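Local structure of thiol transferase (Phanerochaete chrysosporium, 4F0B) at residues 16-21 and 82-87; 134-139 and 149-154. The protein probably acts as a glutathione transferase of the Ure2p type, and binds oxidized glutathione in a pocket completed by its second subunit. All coordinates share one frame; numbering follows the deposited sequence.

Contact 1 of 2, residues 16-21 and 82-87. With GDS (oxidized glutathione disulfide), chain C.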
ATOM      1  N   THR A  16     -12.671   5.990  11.747  1.00  6.98           N
ATOM      2  CA  THR A  16     -11.614   4.973  11.913  1.00  6.78           C
ATOM      3  C   THR A  16     -10.313   5.563  11.356  1.00  6.72           C
ATOM      4  O   THR A  16     -10.329   6.571  10.626  1.00  6.04           O
ATOM      5  CB  THR A  16     -11.895   3.698  11.069  1.00  6.59           C
ATOM      6  OG1 THR A  16     -12.015   4.081   9.694  1.00 10.87           O
ATOM      7  CG2 THR A  16     -13.211   3.025  11.431  1.00  8.05           C
ATOM      8  N   PRO A  17      -9.162   4.948  11.662  1.00  6.28           N
ATOM      9  CA  PRO A  17      -7.876   5.471  11.172  1.00  5.08           C
ATOM     10  C   PRO A  17      -7.765   5.573   9.658  1.00  4.64           C
ATOM     11  O   PRO A  17      -7.002   6.411   9.144  1.00  6.12           O
ATOM     12  CB  PRO A  17      -6.832   4.456  11.731  1.00  5.43           C
ATOM     13  CG  PRO A  17      -7.672   3.223  12.099  1.00  9.08           C
ATOM     14  CD  PRO A  17      -8.982   3.787  12.568  1.00  7.42           C
ATOM     15  N   ASN A  18      -8.515   4.738   8.921  1.00  5.22           N
ATOM     16  CA  ASN A  18      -8.590   4.878   7.486  1.00  4.89           C
ATOM     17  C   ASN A  18      -9.692   5.851   7.026  1.00  4.45           C
ATOM     18  O   ASN A  18      -9.476   6.661   6.109  1.00  4.93           O
ATOM     19  CB  ASN A  18      -8.796   3.492   6.842  1.00  5.44           C
ATOM     20  CG  ASN A  18      -7.552   2.626   6.981  1.00  4.86           C
ATOM     21  OD1 ASN A  18      -6.427   3.124   6.821  1.00  5.01           O
ATOM     22  ND2 ASN A  18      -7.743   1.358   7.311  1.00  4.52           N
ATOM     23  N   GLY A  19     -10.865   5.751   7.643  1.00  5.50           N
ATOM     24  CA  GLY A  19     -11.995   6.612   7.271  1.00  5.63           C
ATOM     25  C   GLY A  19     -11.741   8.098   7.417  1.00  5.66           C
ATOM     26  O   GLY A  19     -12.271   8.901   6.629  1.00  6.99           O
ATOM     27  N   TRP A  20     -10.915   8.484   8.395  1.00  6.61           N
ATOM     28  CA  TRP A  20     -10.741   9.917   8.643  1.00  6.80           C
ATOM     29  C   TRP A  20      -9.950  10.583   7.537  1.00  5.38           C
ATOM     30  O   TRP A  20     -10.113  11.780   7.310  1.00  6.80           O
ATOM     31  CB  TRP A  20      -9.954  10.149   9.938  1.00  6.29           C
ATOM     32  CG  TRP A  20     -10.699   9.744  11.180  1.00  6.06           C
ATOM     33  CD1 TRP A  20     -12.019   9.957  11.462  1.00  6.82           C
ATOM     34  CD2 TRP A  20     -10.143   9.076  12.327  1.00  6.59           C
ATOM     35  NE1 TRP A  20     -12.329   9.430  12.711  1.00  9.00           N
ATOM     36  CE2 TRP A  20     -11.182   8.901  13.255  1.00  7.26           C
ATOM     37  CE3 TRP A  20      -8.853   8.605  12.646  1.00  6.23           C
ATOM     38  CZ2 TRP A  20     -10.998   8.239  14.476  1.00  8.02           C
ATOM     39  CZ3 TRP A  20      -8.660   7.940  13.870  1.00  8.67           C
ATOM     40  CH2 TRP A  20      -9.728   7.772  14.770  1.00  8.62           C
ATOM     41  N   VAL A  21      -9.062   9.842   6.875  1.00  5.25           N
ATOM     42  CA  VAL A  21      -8.012  10.531   6.131  1.00  5.70           C
ATOM     43  C   VAL A  21      -8.475  11.253   4.848  1.00  5.10           C
ATOM     44  O   VAL A  21      -8.030  12.386   4.597  1.00  6.44           O
ATOM     45  CB  VAL A  21      -6.703   9.715   5.962  1.00  5.28           C
ATOM     46  CG1 VAL A  21      -6.195   9.264   7.310  1.00  6.66           C
ATOM     47  CG2 VAL A  21      -6.849   8.528   5.017  1.00  6.22           C
ATOM     48  N   PHE A  82     -11.322   3.648  -4.555  1.00  5.12           N
ATOM     49  CA  PHE A  82     -11.176   2.978  -3.255  1.00  4.51           C
ATOM     50  C   PHE A  82      -9.689   2.892  -2.904  1.00  6.56           C
ATOM     51  O   PHE A  82      -8.822   3.182  -3.766  1.00  5.29           O
ATOM     52  CB  PHE A  82     -11.915   1.600  -3.198  1.00  5.45           C
ATOM     53  CG  PHE A  82     -11.272   0.502  -4.024  1.00  4.48           C
ATOM     54  CD1 PHE A  82     -11.404   0.473  -5.400  1.00  6.40           C
ATOM     55  CD2 PHE A  82     -10.584  -0.534  -3.401  1.00  7.11           C
ATOM     56  CE1 PHE A  82     -10.804  -0.547  -6.162  1.00  7.15           C
ATOM     57  CE2 PHE A  82      -9.989  -1.560  -4.162  1.00  6.28           C
ATOM     58  CZ  PHE A  82     -10.107  -1.561  -5.527  1.00  6.23           C
ATOM     59  N   GLU A  83      -9.427   2.541  -1.638  1.00  5.16           N
ATOM     60  CA  GLU A  83      -8.103   2.506  -0.964  1.00  4.28           C
ATOM     61  C   GLU A  83      -7.673   3.909  -0.538  1.00  5.77           C
ATOM     62  O   GLU A  83      -7.440   4.790  -1.384  1.00  5.22           O
ATOM     63  CB  GLU A  83      -7.004   1.865  -1.835  1.00  3.95           C
ATOM     64  CG  GLU A  83      -7.267   0.397  -2.160  1.00  4.95           C
ATOM     65  CD  GLU A  83      -7.102  -0.526  -0.957  1.00  6.82           C
ATOM     66  OE1 GLU A  83      -6.224  -0.245  -0.098  1.00  5.91           O
ATOM     67  OE2 GLU A  83      -7.852  -1.514  -0.845  1.00  6.13           O
ATOM     68  N   THR A  84      -7.590   4.107   0.783  1.00  4.92           N
ATOM     69  CA  THR A  84      -7.198   5.406   1.368  1.00  4.84           C
ATOM     70  C   THR A  84      -6.173   6.171   0.525  1.00  3.47           C
ATOM     71  O   THR A  84      -6.451   7.300   0.093  1.00  4.61           O
ATOM     72  CB  THR A  84      -6.573   5.235   2.787  1.00  5.33           C
ATOM     73  OG1 THR A  84      -5.559   4.221   2.734  1.00  3.99           O
ATOM     74  CG2 THR A  84      -7.646   4.882   3.803  1.00  5.54           C
ATOM     75  N   SER A  85      -4.988   5.592   0.327  1.00  3.74           N
ATOM     76  CA  SER A  85      -3.884   6.319  -0.301  1.00  4.50           C
ATOM     77  C   SER A  85      -4.185   6.692  -1.727  1.00  3.94           C
ATOM     78  O   SER A  85      -3.820   7.806  -2.188  1.00  5.15           O
ATOM     79  CB  SER A  85      -2.619   5.480  -0.229  1.00  5.19           C
ATOM     80  OG  SER A  85      -2.347   5.204   1.148  1.00  4.91           O
ATOM     81  N   ALA A  86      -4.921   5.817  -2.448  1.00  3.86           N
ATOM     82  CA  ALA A  86      -5.301   6.100  -3.840  1.00  4.70           C
ATOM     83  C   ALA A  86      -6.313   7.257  -3.880  1.00  5.32           C
ATOM     84  O   ALA A  86      -6.302   8.096  -4.807  1.00  5.81           O
ATOM     85  CB  ALA A  86      -5.894   4.839  -4.521  1.00  5.28           C
ATOM     86  N   ILE A  87      -7.204   7.309  -2.889  1.00  4.43           N
ATOM     87  CA  ILE A  87      -8.177   8.409  -2.769  1.00  6.06           C
ATOM     88  C   ILE A  87      -7.445   9.744  -2.532  1.00  4.81           C
ATOM     89  O   ILE A  87      -7.752  10.755  -3.188  1.00  5.74           O
ATOM     90  CB  ILE A  87      -9.151   8.143  -1.631  1.00  6.32           C
ATOM     91  CG1 ILE A  87     -10.011   6.898  -1.953  1.00  7.44           C
ATOM     92  CG2 ILE A  87     -10.045   9.378  -1.404  1.00  6.08           C
ATOM     93  CD1 ILE A  87     -10.746   6.315  -0.744  1.00  7.19           C
TER
HETATM   94  N1  GDS C 301      -6.284  -0.861   2.546  1.00  4.51           N
HETATM   95  CA1 GDS C 301      -7.626  -0.252   2.813  1.00  4.07           C
HETATM   96  C1  GDS C 301      -7.477   1.290   2.712  1.00  5.94           C
HETATM   97  OE1 GDS C 301      -6.362   1.799   2.963  1.00  5.35           O
HETATM   98  OE2 GDS C 301      -8.482   1.939   2.364  1.00  4.67           O
HETATM   99  CB1 GDS C 301      -8.074  -0.610   4.239  1.00  5.15           C
HETATM  100  CG1 GDS C 301      -9.499  -0.112   4.541  1.00  4.20           C
HETATM  101  CD1 GDS C 301     -10.001  -0.763   5.822  1.00  4.94           C
HETATM  102  O1  GDS C 301      -9.355  -1.530   6.525  1.00  6.10           O
HETATM  103  N2  GDS C 301     -11.312  -0.483   6.125  1.00  5.34           N
HETATM  104  CA2 GDS C 301     -11.979  -1.003   7.326  1.00  5.37           C
HETATM  105  C2  GDS C 301     -13.286  -1.651   6.928  1.00  6.20           C
HETATM  106  O2  GDS C 301     -14.049  -1.127   6.075  1.00  6.31           O
HETATM  107  CB2 GDS C 301     -12.306   0.087   8.345  1.00  6.38           C
HETATM  108  SG2 GDS C 301     -10.904   1.074   8.871  1.00  9.56           S
HETATM  109  N3  GDS C 301     -13.557  -2.800   7.576  1.00  7.00           N
HETATM  110  CA3 GDS C 301     -14.816  -3.499   7.301  1.00  6.59           C
HETATM  111  C3  GDS C 301     -14.622  -4.941   7.007  1.00 10.99           C
HETATM  112  OE3 GDS C 301     -15.655  -5.582   6.725  1.00 11.33           O
HETATM  113  OE4 GDS C 301     -13.459  -5.425   7.033  1.00 11.02           O
HETATM  114  N4  GDS C 301      -7.173  -2.102   8.324  1.00  6.08           N
HETATM  115  CA4 GDS C 301      -5.854  -2.529   7.889  1.00  6.88           C
HETATM  116  C4  GDS C 301      -5.164  -1.545   6.888  1.00  5.76           C
HETATM  117  OE5 GDS C 301      -5.502  -0.343   6.863  1.00  6.28           O
HETATM  118  OE6 GDS C 301      -4.290  -2.053   6.164  1.00  5.73           O
HETATM  119  C5  GDS C 301      -7.593  -2.404   9.556  1.00  5.89           C
HETATM  120  O5  GDS C 301      -6.886  -3.049  10.365  1.00  6.57           O
HETATM  121  CA5 GDS C 301      -8.991  -1.947   9.937  1.00  6.19           C
HETATM  122  N5  GDS C 301      -9.650  -2.989  10.760  1.00  5.71           N
HETATM  123  CB5 GDS C 301      -8.816  -0.610  10.690  1.00  7.42           C
HETATM  124  SG5 GDS C 301     -10.398   0.175  10.977  1.00 11.65           S
HETATM  125  CA6 GDS C 301     -11.470  -6.594   9.539  1.00 13.37           C
HETATM  126  C6  GDS C 301     -10.417  -7.516  10.186  1.00 19.11           C
HETATM  127  OE7 GDS C 301      -9.213  -7.183  10.115  1.00 16.95           O
HETATM  128  OE8 GDS C 301     -10.839  -8.584  10.698  1.00 17.32           O
HETATM  129  N6  GDS C 301     -12.454  -7.441   8.868  1.00 12.98           N
HETATM  130  CB6 GDS C 301     -12.171  -5.717  10.625  1.00 10.53           C
HETATM  131  CG6 GDS C 301     -11.292  -4.648  11.338  1.00 12.01           C
HETATM  132  CD6 GDS C 301     -10.808  -3.611  10.366  1.00  7.97           C
HETATM  133  O6  GDS C 301     -11.333  -3.337   9.299  1.00  8.37           O

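Contact 2 of 2, residues 134-139 and 149-154. With GDS (oxidized glutathione disulfide), chain D.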
ATOM      1  N   ASN A 134      -4.223  -3.805  16.753  1.00  6.11           N
ATOM      2  CA  ASN A 134      -5.523  -3.457  17.299  1.00  6.18           C
ATOM      3  C   ASN A 134      -6.417  -4.677  17.337  1.00  6.05           C
ATOM      4  O   ASN A 134      -7.122  -4.904  18.330  1.00  7.08           O
ATOM      5  CB  ASN A 134      -6.176  -2.406  16.416  1.00  6.48           C
ATOM      6  CG  ASN A 134      -5.624  -1.010  16.655  1.00  7.69           C
ATOM      7  OD1 ASN A 134      -4.786  -0.790  17.530  1.00  9.30           O
ATOM      8  ND2 ASN A 134      -6.096  -0.053  15.836  1.00  8.81           N
ATOM      9  N   HIS A 135      -6.375  -5.488  16.275  1.00  5.52           N
ATOM     10  CA  HIS A 135      -7.230  -6.681  16.294  1.00  7.69           C
ATOM     11  C   HIS A 135      -6.922  -7.566  17.515  1.00  7.00           C
ATOM     12  O   HIS A 135      -7.797  -7.881  18.306  1.00  7.36           O
ATOM     13  CB  HIS A 135      -7.084  -7.529  15.038  1.00  7.87           C
ATOM     14  CG  HIS A 135      -7.994  -8.714  15.085  1.00  7.94           C
ATOM     15  ND1 HIS A 135      -9.358  -8.584  14.929  1.00  9.32           N
ATOM     16  CD2 HIS A 135      -7.766 -10.016  15.384  1.00  8.68           C
ATOM     17  CE1 HIS A 135      -9.925  -9.763  15.086  1.00  7.81           C
ATOM     18  NE2 HIS A 135      -8.985 -10.648  15.373  1.00  9.48           N
ATOM     19  N   PHE A 136      -5.661  -7.926  17.692  1.00  6.32           N
ATOM     20  CA  PHE A 136      -5.326  -8.864  18.765  1.00  6.79           C
ATOM     21  C   PHE A 136      -5.402  -8.241  20.159  1.00  7.75           C
ATOM     22  O   PHE A 136      -5.797  -8.905  21.109  1.00  9.21           O
ATOM     23  CB  PHE A 136      -3.971  -9.525  18.498  1.00  7.65           C
ATOM     24  CG  PHE A 136      -4.016 -10.541  17.399  1.00  6.48           C
ATOM     25  CD1 PHE A 136      -4.607 -11.787  17.609  1.00  6.88           C
ATOM     26  CD2 PHE A 136      -3.503 -10.213  16.151  1.00  5.76           C
ATOM     27  CE1 PHE A 136      -4.651 -12.744  16.571  1.00  8.63           C
ATOM     28  CE2 PHE A 136      -3.546 -11.143  15.113  1.00  6.78           C
ATOM     29  CZ  PHE A 136      -4.123 -12.404  15.319  1.00  8.72           C
ATOM     30  N   ASN A 137      -5.033  -6.967  20.268  1.00  7.75           N
ATOM     31  CA  ASN A 137      -4.976  -6.352  21.587  1.00  8.84           C
ATOM     32  C   ASN A 137      -6.334  -5.826  22.039  1.00  9.28           C
ATOM     33  O   ASN A 137      -6.605  -5.791  23.239  1.00 11.35           O
ATOM     34  CB  ASN A 137      -3.949  -5.231  21.566  1.00  8.76           C
ATOM     35  CG  ASN A 137      -3.453  -4.865  22.950  1.00 14.47           C
ATOM     36  OD1 ASN A 137      -3.398  -5.707  23.850  1.00 13.80           O
ATOM     37  ND2 ASN A 137      -3.079  -3.602  23.118  1.00 16.38           N
ATOM     38  N   LEU A 138      -7.180  -5.424  21.100  1.00  8.29           N
ATOM     39  CA  LEU A 138      -8.398  -4.704  21.455  1.00 10.40           C
ATOM     40  C   LEU A 138      -9.675  -5.461  21.117  1.00  9.24           C
ATOM     41  O   LEU A 138     -10.665  -5.299  21.817  1.00 11.59           O
ATOM     42  CB  LEU A 138      -8.468  -3.336  20.737  1.00 10.64           C
ATOM     43  CG  LEU A 138      -7.222  -2.421  20.803  1.00 10.90           C
ATOM     44  CD1 LEU A 138      -7.437  -1.087  20.017  1.00 10.77           C
ATOM     45  CD2 LEU A 138      -6.849  -2.119  22.235  1.00 14.40           C
ATOM     46  N   TYR A 139      -9.685  -6.228  20.025  1.00  8.87           N
ATOM     47  CA  TYR A 139     -10.981  -6.703  19.495  1.00  9.62           C
ATOM     48  C   TYR A 139     -11.175  -8.211  19.452  1.00 12.10           C
ATOM     49  O   TYR A 139     -12.318  -8.658  19.476  1.00 14.06           O
ATOM     50  CB  TYR A 139     -11.221  -6.115  18.092  1.00 10.64           C
ATOM     51  CG  TYR A 139     -11.257  -4.611  18.081  1.00 10.41           C
ATOM     52  CD1 TYR A 139     -12.218  -3.924  18.814  1.00 11.72           C
ATOM     53  CD2 TYR A 139     -10.328  -3.879  17.371  1.00 10.39           C
ATOM     54  CE1 TYR A 139     -12.262  -2.529  18.810  1.00 11.94           C
ATOM     55  CE2 TYR A 139     -10.342  -2.507  17.361  1.00  9.10           C
ATOM     56  CZ  TYR A 139     -11.310  -1.843  18.093  1.00 11.39           C
ATOM     57  OH  TYR A 139     -11.347  -0.464  18.087  1.00 12.99           O
ATOM     58  N   ASN A 149       2.029  -9.437  21.026  0.74  6.36           N
ATOM     59  CA  ASN A 149       3.408  -8.968  21.058  0.74  6.42           C
ATOM     60  C   ASN A 149       3.998  -8.826  19.657  0.74  6.97           C
ATOM     61  O   ASN A 149       4.713  -7.861  19.364  0.74  5.39           O
ATOM     62  CB  ASN A 149       4.260  -9.900  21.919  0.74  9.59           C
ATOM     63  CG  ASN A 149       3.891  -9.816  23.375  0.74 12.59           C
ATOM     64  OD1 ASN A 149       3.357  -8.807  23.822  0.74 16.07           O
ATOM     65  ND2 ASN A 149       4.173 -10.873  24.124  0.74 15.39           N
ATOM     66  N   ARG A 150       3.724  -9.781  18.778  1.00  5.54           N
ATOM     67  CA  ARG A 150       4.279  -9.674  17.422  1.00  4.93           C
ATOM     68  C   ARG A 150       3.893  -8.346  16.778  1.00  5.89           C
ATOM     69  O   ARG A 150       4.731  -7.624  16.212  1.00  5.86           O
ATOM     70  CB  ARG A 150       3.792 -10.827  16.531  1.00  5.85           C
ATOM     71  CG  ARG A 150       3.992 -10.550  15.052  1.00  5.91           C
ATOM     72  CD  ARG A 150       3.838 -11.856  14.230  1.00  6.09           C
ATOM     73  NE  ARG A 150       3.823 -11.605  12.795  1.00  6.02           N
ATOM     74  CZ  ARG A 150       4.906 -11.389  12.041  1.00  7.50           C
ATOM     75  NH1 ARG A 150       6.141 -11.410  12.573  1.00  8.15           N
ATOM     76  NH2 ARG A 150       4.730 -11.099  10.755  1.00  5.34           N
ATOM     77  N   TYR A 151       2.600  -8.021  16.839  1.00  4.49           N
ATOM     78  CA  TYR A 151       2.141  -6.823  16.122  1.00  4.32           C
ATOM     79  C   TYR A 151       2.398  -5.543  16.879  1.00  4.45           C
ATOM     80  O   TYR A 151       2.629  -4.527  16.222  1.00  4.86           O
ATOM     81  CB  TYR A 151       0.672  -6.973  15.630  1.00  5.46           C
ATOM     82  CG  TYR A 151       0.588  -8.098  14.634  1.00  4.46           C
ATOM     83  CD1 TYR A 151       1.185  -7.950  13.380  1.00  5.05           C
ATOM     84  CD2 TYR A 151       0.006  -9.321  14.969  1.00  4.72           C
ATOM     85  CE1 TYR A 151       1.210  -9.003  12.465  1.00  4.61           C
ATOM     86  CE2 TYR A 151       0.000 -10.382  14.069  1.00  4.55           C
ATOM     87  CZ  TYR A 151       0.613 -10.227  12.828  1.00  5.42           C
ATOM     88  OH  TYR A 151       0.640 -11.274  11.931  1.00  7.62           O
ATOM     89  N   LEU A 152       2.448  -5.559  18.208  1.00  6.22           N
ATOM     90  CA  LEU A 152       2.940  -4.382  18.925  1.00  6.75           C
ATOM     91  C   LEU A 152       4.421  -4.145  18.604  1.00  4.97           C
ATOM     92  O   LEU A 152       4.808  -2.995  18.312  1.00  6.32           O
ATOM     93  CB  LEU A 152       2.695  -4.512  20.420  1.00  8.09           C
ATOM     94  CG  LEU A 152       1.269  -4.283  20.903  1.00 13.58           C
ATOM     95  CD1 LEU A 152       1.192  -4.556  22.408  1.00 14.98           C
ATOM     96  CD2 LEU A 152       0.789  -2.864  20.603  1.00 16.22           C
ATOM     97  N   ASN A 153       5.225  -5.200  18.583  1.00  5.61           N
ATOM     98  CA  ASN A 153       6.633  -5.030  18.278  1.00  5.95           C
ATOM     99  C   ASN A 153       6.858  -4.568  16.857  1.00  6.02           C
ATOM    100  O   ASN A 153       7.718  -3.715  16.611  1.00  7.36           O
ATOM    101  CB  ASN A 153       7.407  -6.310  18.562  1.00  7.39           C
ATOM    102  CG  ASN A 153       7.599  -6.524  20.051  1.00 12.24           C
ATOM    103  OD1 ASN A 153       7.489  -5.587  20.855  1.00 13.76           O
ATOM    104  ND2 ASN A 153       7.858  -7.765  20.431  1.00 14.80           N
ATOM    105  N   GLU A 154       6.106  -5.115  15.897  1.00  4.81           N
ATOM    106  CA  GLU A 154       6.260  -4.662  14.525  1.00  4.99           C
ATOM    107  C   GLU A 154       5.797  -3.210  14.374  1.00  4.36           C
ATOM    108  O   GLU A 154       6.434  -2.423  13.646  1.00  5.41           O
ATOM    109  CB  GLU A 154       5.494  -5.589  13.562  1.00  4.87           C
ATOM    110  CG  GLU A 154       5.544  -5.141  12.121  1.00  5.23           C
ATOM    111  CD  GLU A 154       6.932  -5.079  11.503  1.00  6.76           C
ATOM    112  OE1 GLU A 154       7.916  -5.598  12.085  1.00  8.19           O
ATOM    113  OE2 GLU A 154       6.997  -4.453  10.426  1.00  7.66           O
TER
HETATM  114  N1  GDS D 301       5.684  -3.348   1.715  1.00  4.70           N
HETATM  115  CA1 GDS D 301       7.044  -3.837   1.288  1.00  3.15           C
HETATM  116  C1  GDS D 301       7.118  -3.791  -0.249  1.00  4.09           C
HETATM  117  OE1 GDS D 301       6.042  -3.941  -0.899  1.00  4.30           O
HETATM  118  OE2 GDS D 301       8.239  -3.570  -0.776  1.00  4.16           O
HETATM  119  CB1 GDS D 301       7.259  -5.246   1.792  1.00  3.89           C
HETATM  120  CG1 GDS D 301       8.706  -5.773   1.528  1.00  3.95           C
HETATM  121  CD1 GDS D 301       8.959  -7.000   2.335  1.00  4.38           C
HETATM  122  O1  GDS D 301       8.138  -7.491   3.118  1.00  3.93           O
HETATM  123  N2  GDS D 301      10.213  -7.513   2.160  1.00  4.27           N
HETATM  124  CA2 GDS D 301      10.631  -8.694   2.893  1.00  4.44           C
HETATM  125  C2  GDS D 301      11.911  -8.406   3.667  1.00  4.69           C
HETATM  126  O2  GDS D 301      12.870  -7.721   3.189  1.00  5.15           O
HETATM  127  CB2 GDS D 301      10.986  -9.861   1.971  1.00  4.96           C
HETATM  128  SG2 GDS D 301       9.566 -10.323   0.891  1.00  7.90           S
HETATM  129  N3  GDS D 301      11.979  -8.992   4.892  1.00  4.58           N
HETATM  130  CA3 GDS D 301      13.179  -8.866   5.743  1.00  4.86           C
HETATM  131  C3  GDS D 301      12.912  -8.380   7.143  1.00  7.02           C
HETATM  132  OE3 GDS D 301      13.919  -8.213   7.854  1.00  7.17           O
HETATM  133  OE4 GDS D 301      11.733  -8.192   7.478  1.00  6.31           O
HETATM  134  N4  GDS D 301       5.678  -9.016   3.488  1.00  4.74           N
HETATM  135  CA4 GDS D 301       4.353  -8.356   3.670  1.00  5.93           C
HETATM  136  C4  GDS D 301       3.976  -7.437   2.554  1.00  4.71           C
HETATM  137  OE5 GDS D 301       4.524  -7.570   1.435  1.00  5.87           O
HETATM  138  OE6 GDS D 301       3.082  -6.634   2.836  1.00  5.84           O
HETATM  139  C5  GDS D 301       5.901 -10.217   4.025  1.00  4.52           C
HETATM  140  O5  GDS D 301       5.013 -10.852   4.651  1.00  5.84           O
HETATM  141  CA5 GDS D 301       7.302 -10.792   3.799  1.00  5.25           C
HETATM  142  N5  GDS D 301       7.674 -11.516   5.002  1.00  5.16           N
HETATM  143  CB5 GDS D 301       7.173 -11.716   2.573  1.00  5.48           C
HETATM  144  SG5 GDS D 301       8.835 -12.265   1.952  1.00 11.48           S
HETATM  145  CA6 GDS D 301       9.239 -10.096   8.676  1.00  6.25           C
HETATM  146  C6  GDS D 301       8.028 -10.460   9.527  1.00 12.16           C
HETATM  147  OE7 GDS D 301       6.961 -10.736   8.946  1.00 13.59           O
HETATM  148  OE8 GDS D 301       8.175 -10.445  10.755  1.00 11.29           O
HETATM  149  N6  GDS D 301      10.274  -9.442   9.489  1.00  7.58           N
HETATM  150  CB6 GDS D 301       9.835 -11.362   8.020  1.00  5.61           C
HETATM  151  CG6 GDS D 301       8.945 -12.051   6.956  1.00  6.19           C
HETATM  152  CD6 GDS D 301       8.728 -11.178   5.741  1.00  5.94           C
HETATM  153  O6  GDS D 301       9.434 -10.237   5.424  1.00  7.66           O

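Contact 1 of 2, residues 16-21 and 82-87
The hydroxyl OG1 of T84 is gripped twice. It donates to OE1 of the bound disulfide at 2.6 Å, and it is also hydrogen-bonded to K182 NZ. The site belongs to the thioredoxin-like N-terminal domain of a glutathione transferase, where the starts of helices 20-33 and 84-95 face each other beneath the ligand. T84 N gives a second, nearly straight bond to the same carboxylate, 2.8 Å to OE2 (169°). Backbone and side chain of one residue thus clamp both oxygens of a gamma-glutamyl group. The amino group of that glutamyl, N1, donates to E83 OE1 at 2.7 Å. H123 NE2 is bonded to the same E83 oxygen, a second-shell contact that limits how the carboxylate can turn.

The two segments themselves meet through carbon. T84 CG2 lies 3.5 Å from N18 CB, the side chains crossing at about a right angle. V21 CG2 touches the same methyl from the next turn. N18 has CG beside its backbone N (chi1 -69°). Its ND2 then reaches OE5, on the glycine carboxylate of the other glutathione half, at 2.8 Å. W186 NE1 bonds N18 OD1, so both ends of the amide are used and its rotation is fixed.

T16 lies under the disulfide bridge. It forms an ST motif, in which T16 OG1 accepts from G19 N at 2.9 Å, while T16 O accepts from W20 N. With a valine in its place, G19 N would probably be left without its side-chain acceptor and the turn into helix 20-33 would be held less firmly. The same T16 OG1 lies 3.3 Å from SG2 of the disulfide.

Contact 2 of 2, residues 134-139 and 149-154
F136 and Y151 both hold CG beside the backbone N and anti to the carbonyl carbon (chi1 -73° and -63°), and this sends the two rings to meet between their helices. The rings lie side by side, nearly parallel (6°) but not stacked, with centroids 5.8 Å apart. The touching atoms are the CD2-CE2 sides: F136 CE2 comes within 3.8 Å of Y151 CE2. This is plain aromatic packing in the all-helical C-terminal domain of a glutathione transferase.

Neighbours in sequence cover ring faces. H135 CD2 lies over the centre of one face of F136. R150 CG lies over the centre of a Y151 face, 3.9 Å above the plane. From there the arginine runs extended to NE, which makes a weak bond to Y151 OH at 3.3 Å. The stronger partner of that hydroxyl is Q132 OE1 of the second subunit.

The guanidinium meets a glutamyl carboxylate of the disulfide bound mainly by the second subunit. NH1 donates to OE8 and NH2 to OE7, each at 2.9 Å, so two bonds hold the groups in a fixed orientation. R150 NH2 is also bonded to Q132 OE1 of the second subunit.

Farther along, N137 ND2 lies 4.4 Å from L152 CD1, a loose touch. Its polar partner is T193 O. Helix 109-139 ends here. Y139 N bonds H135 O at 3.0 Å, the usual four-residue step, and makes a weak five-residue bond to N134 O, in keeping with a wider pi-type turn. Helix 145-166 returns alongside in broadly the opposite direction. Helix 190-193 borders the pair through T193. F136 packs on Y151 of the second subunit, and Y151 on F136 of the second subunit.

Contact 1 closes before contact 2 opens along the chain. Their centres are 21 Å apart, and their nearest atoms, about 5 Å apart, do not touch. Contact 1 belongs to the N-terminal domain, where helix 84-95 follows directly on strand 79-82 of the sheet. Contact 2 belongs to the helical C-terminal domain, on helices 109-139 and 145-166. Helix 109-139 is the next helix after 84-95. The dimer ties the two contacts together. The disulfide held by contact 1 of one subunit is also bonded by R150 from contact 2 of the other. Each binding site is therefore shared between both subunits and both kinds of domain.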